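Local coordinates for protein putative angiotensinogen (PDB 5INW) that acts as a serpin that binds heparin and inhibits thrombin, heparin promoting that inhibition through a template mechanism, at residues G98-G101 against P102-I106; N86-G89 against F90-Y93. The protein carries 1 engineered substitution. One frame throughout, in Å; residues are numbered along the deposited sequence.

How the contacts relate
Contact 2 and contact 1 follow one another along the chain and illustrate how local chemistry changes with place in a fold. In contact 2, residues 86-93 form two turns of helix 77-96 in a buried stretch of it, where regular backbone bonds carry the structure and side chains reach out to several neighbours. Contact 1, residues 98-106, lies at the surface in the loop that leads from this helix to strand 106-108; a single tight turn and one folded-back carboxylate do most of the work there. The centres are 16 Å apart, yet the two meet where Ile-106 CG2 packs 4.1 Å from Tyr-93 CE2. Both also lean on the separate C-terminal peptide chain.

Contact 1: G98-G101 against P102-I106; sequences GGAG and PADNI
Gly-101 and Asp-104 close a type I beta turn: Asp-104 N donates to Gly-101 O over 2.9 Å, nearly straight at 161°, though the donor stands above the carbonyl plane. Pro-102 follows as the first corner residue, where the phi fixed by its ring suits this turn, and Ala-103 takes the second corner. The Asp-104 carboxylate turns back toward Gly-101, the first residue of the turn. With CG beside the backbone N and anti to the carbonyl carbon (chi1 -64°), OD2 comes to 2.9 Å from Gly-101 N and 3.4 Å from Ala-100 CA. A leucine at this position would probably deprive Gly-101 N of its nearby carboxylate oxygen and let the approach to the turn shift. Further along, the methyl of Ala-100 meets the tip of Ile-106, CB to CD1 4.2 Å, a small apolar touch between the incoming and outgoing arms. Arg-29 of the C-terminal peptide chain also donates NH2 to both Gly-101 O and Asp-104 O, so Gly-101 O serves two donors. Ile-106 then joins an antiparallel ladder with that peptide, and the whole is a beta turn delivering the chain from helix 77-96 into a strand of serpin sheet B.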
loop_
_atom_site.group_PDB
_atom_site.type_symbol
_atom_site.label_atom_id
_atom_site.label_comp_id
_atom_site.label_asym_id
_atom_site.label_seq_id
_atom_site.Cartn_x
_atom_site.Cartn_y
_atom_site.Cartn_z
ATOM N N GLY A 98 -15.308 -7.446 -1.509
ATOM C CA GLY A 98 -16.014 -8.646 -1.930
ATOM C C GLY A 98 -15.697 -9.894 -1.115
ATOM O O GLY A 98 -16.467 -10.845 -1.123
ATOM N N GLY A 99 -14.588 -9.889 -0.389
ATOM C CA GLY A 99 -14.175 -11.033 0.420
ATOM C C GLY A 99 -13.781 -10.691 1.840
ATOM O O GLY A 99 -12.923 -11.373 2.409
ATOM N N ALA A 100 -14.403 -9.655 2.407
ATOM C CA ALA A 100 -14.083 -9.185 3.739
ATOM C C ALA A 100 -15.329 -9.042 4.643
ATOM O O ALA A 100 -16.152 -8.096 4.505
ATOM C CB ALA A 100 -13.315 -7.870 3.658
ATOM N N GLY A 101 -15.442 -9.994 5.586
ATOM C CA GLY A 101 -16.409 -9.914 6.693
ATOM C C GLY A 101 -16.207 -8.603 7.413
ATOM O O GLY A 101 -15.104 -8.098 7.423
ATOM N N PRO A 102 -17.284 -8.043 8.016
ATOM C CA PRO A 102 -17.178 -6.674 8.570
ATOM C C PRO A 102 -16.409 -6.589 9.892
ATOM O O PRO A 102 -16.263 -5.489 10.399
ATOM C CB PRO A 102 -18.621 -6.264 8.756
ATOM C CG PRO A 102 -19.285 -7.561 9.109
ATOM C CD PRO A 102 -18.580 -8.657 8.359
ATOM N N ALA A 103 -15.890 -7.722 10.401
ATOM C CA ALA A 103 -14.849 -7.742 11.460
ATOM C C ALA A 103 -13.400 -7.778 10.953
ATOM O O ALA A 103 -12.484 -7.725 11.782
ATOM C CB ALA A 103 -15.049 -8.939 12.371
ATOM N N ASP A 104 -13.194 -7.865 9.631
ATOM C CA ASP A 104 -11.846 -7.947 9.012
ATOM C C ASP A 104 -11.144 -6.584 8.890
ATOM O O ASP A 104 -11.770 -5.563 8.587
ATOM C CB ASP A 104 -11.867 -8.617 7.605
ATOM C CG ASP A 104 -12.312 -10.070 7.639
ATOM O OD1 ASP A 104 -12.173 -10.711 8.691
ATOM O OD2 ASP A 104 -12.854 -10.582 6.634
ATOM N N ASN A 105 -9.815 -6.618 9.072
ATOM C CA ASN A 105 -8.895 -5.499 8.738
ATOM C C ASN A 105 -8.431 -5.537 7.263
ATOM O O ASN A 105 -8.200 -6.597 6.691
ATOM C CB ASN A 105 -7.691 -5.529 9.661
ATOM C CG ASN A 105 -8.090 -5.393 11.132
ATOM O OD1 ASN A 105 -9.046 -4.703 11.432
ATOM N ND2 ASN A 105 -7.359 -6.038 12.038
ATOM N N ILE A 106 -8.442 -4.368 6.637
ATOM C CA ILE A 106 -8.012 -4.184 5.279
ATOM C C ILE A 106 -6.826 -3.215 5.310
ATOM O O ILE A 106 -6.909 -2.118 5.924
ATOM C CB ILE A 106 -9.149 -3.617 4.399
ATOM C CG1 ILE A 106 -10.249 -4.629 4.241
ATOM C CG2 ILE A 106 -8.648 -3.262 2.982
ATOM C CD1 ILE A 106 -11.479 -4.042 3.579
#

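Contact 2: N86-G89 against F90-Y93; sequences NGLG and FRLY
Phe-90 lies back along the helix against Asn-86, one turn earlier: ring atom CE2 is 3.9 Å from Asn-86 CB, and the near part of the side chain lies beside the Asn-86 carbonyl. Holding CG beside its backbone N (chi1 -70°) is what swings the ring toward that earlier turn. The same carbonyl accepts Phe-90 N at 2.8 Å, the donor nearly in line with the C=O. On another side of the helix Arg-91 also doubles back, its chain bent at chi2 and chi3. Its CD passes 3.5 Å from Gly-87 O, and Leu-88 CA stands 3.8 Å above one face of the Arg-91 guanidinium, offset toward its rim. Leu-88 and Arg-91 cross at about a right angle, with CD1 of the leucine 4.0 Å from NH2; Gly-87, having no side chain, presents only backbone to the arginine. Beneath these contacts run the i+4 to i hydrogen bonds of an alpha helix, here helix 77-96, the long N-terminal helix A of the serpin fold: Arg-91 N to Gly-87 O, Leu-92 N to Leu-88 O and Tyr-93 N to Gly-89 O continue the series. Farther out, Arg-91 NH2 is anchored by Ala-135 O, Tyr-93 OH bonds to Glu-323, and Leu-88 and Leu-92 pack on Met-367 of helix 361-369. Asn-86 uses both ends of its amide on the C-terminal peptide chain, OD1 accepting from Val-24 N and ND2 donating to Arg-22 O, while ND2 also reaches Gln-328 and Met-27 of the peptide packs on Phe-90 and Tyr-93.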
loop_
_atom_site.group_PDB
_atom_site.type_symbol
_atom_site.label_atom_id
_atom_site.label_comp_id
_atom_site.label_asym_id
_atom_site.label_seq_id
_atom_site.Cartn_x
_atom_site.Cartn_y
_atom_site.Cartn_z
ATOM N N ASN A 86 -3.589 6.085 -7.048
ATOM C CA ASN A 86 -4.703 6.069 -6.109
ATOM C C ASN A 86 -5.897 5.391 -6.728
ATOM O O ASN A 86 -6.540 4.575 -6.073
ATOM C CB ASN A 86 -5.080 7.476 -5.677
ATOM C CG ASN A 86 -4.021 8.101 -4.833
ATOM O OD1 ASN A 86 -3.040 7.459 -4.413
ATOM N ND2 ASN A 86 -4.181 9.357 -4.594
ATOM N N GLY A 87 -6.173 5.718 -7.990
ATOM C CA GLY A 87 -7.247 5.102 -8.741
ATOM C C GLY A 87 -7.168 3.588 -8.725
ATOM O O GLY A 87 -8.134 2.929 -8.396
ATOM N N LEU A 88 -5.984 3.062 -9.061
ATOM C CA LEU A 88 -5.666 1.647 -8.925
ATOM C C LEU A 88 -5.946 1.142 -7.495
ATOM O O LEU A 88 -6.530 0.091 -7.337
ATOM C CB LEU A 88 -4.184 1.405 -9.225
ATOM C CG LEU A 88 -3.707 -0.044 -9.183
ATOM C CD1 LEU A 88 -4.045 -0.682 -10.514
ATOM C CD2 LEU A 88 -2.222 -0.157 -8.934
ATOM N N GLY A 89 -5.507 1.892 -6.478
ATOM C CA GLY A 89 -5.673 1.504 -5.095
ATOM C C GLY A 89 -7.129 1.341 -4.737
ATOM O O GLY A 89 -7.536 0.336 -4.155
ATOM N N PHE A 90 -7.926 2.358 -5.084
ATOM C CA PHE A 90 -9.341 2.390 -4.706
ATOM C C PHE A 90 -10.112 1.257 -5.425
ATOM O O PHE A 90 -10.837 0.477 -4.819
ATOM C CB PHE A 90 -9.915 3.757 -5.003
ATOM C CG PHE A 90 -9.413 4.861 -4.102
ATOM C CD1 PHE A 90 -9.391 4.731 -2.704
ATOM C CD2 PHE A 90 -9.005 6.092 -4.649
ATOM C CE1 PHE A 90 -8.952 5.802 -1.876
ATOM C CE2 PHE A 90 -8.546 7.138 -3.836
ATOM C CZ PHE A 90 -8.512 6.998 -2.455
ATOM N N ARG A 91 -9.872 1.129 -6.714
ATOM C CA ARG A 91 -10.395 0.011 -7.454
ATOM C C ARG A 91 -10.035 -1.307 -6.766
ATOM O O ARG A 91 -10.865 -2.208 -6.669
ATOM C CB ARG A 91 -9.936 0.065 -8.922
ATOM C CG ARG A 91 -10.856 0.941 -9.780
ATOM C CD ARG A 91 -10.170 1.663 -10.936
ATOM N NE ARG A 91 -9.224 0.788 -11.652
ATOM C CZ ARG A 91 -8.042 1.155 -12.178
ATOM N NH1 ARG A 91 -7.601 2.423 -12.127
ATOM N NH2 ARG A 91 -7.279 0.225 -12.762
ATOM N N LEU A 92 -8.832 -1.406 -6.243
ATOM C CA LEU A 92 -8.454 -2.626 -5.592
ATOM C C LEU A 92 -9.203 -2.756 -4.296
ATOM O O LEU A 92 -9.650 -3.846 -3.949
ATOM C CB LEU A 92 -6.948 -2.673 -5.372
ATOM C CG LEU A 92 -6.405 -3.824 -4.532
ATOM C CD1 LEU A 92 -6.700 -5.128 -5.247
ATOM C CD2 LEU A 92 -4.901 -3.688 -4.333
ATOM N N TYR A 93 -9.331 -1.649 -3.580
ATOM C CA TYR A 93 -10.037 -1.656 -2.305
ATOM C C TYR A 93 -11.390 -2.283 -2.486
ATOM O O TYR A 93 -11.805 -3.124 -1.691
ATOM C CB TYR A 93 -10.223 -0.237 -1.792
ATOM C CG TYR A 93 -10.609 -0.088 -0.323
ATOM C CD1 TYR A 93 -11.921 -0.204 0.098
ATOM C CD2 TYR A 93 -9.650 0.253 0.646
ATOM C CE1 TYR A 93 -12.258 -0.044 1.429
ATOM C CE2 TYR A 93 -9.991 0.467 1.963
ATOM C CZ TYR A 93 -11.298 0.302 2.357
ATOM O OH TYR A 93 -11.635 0.460 3.698
#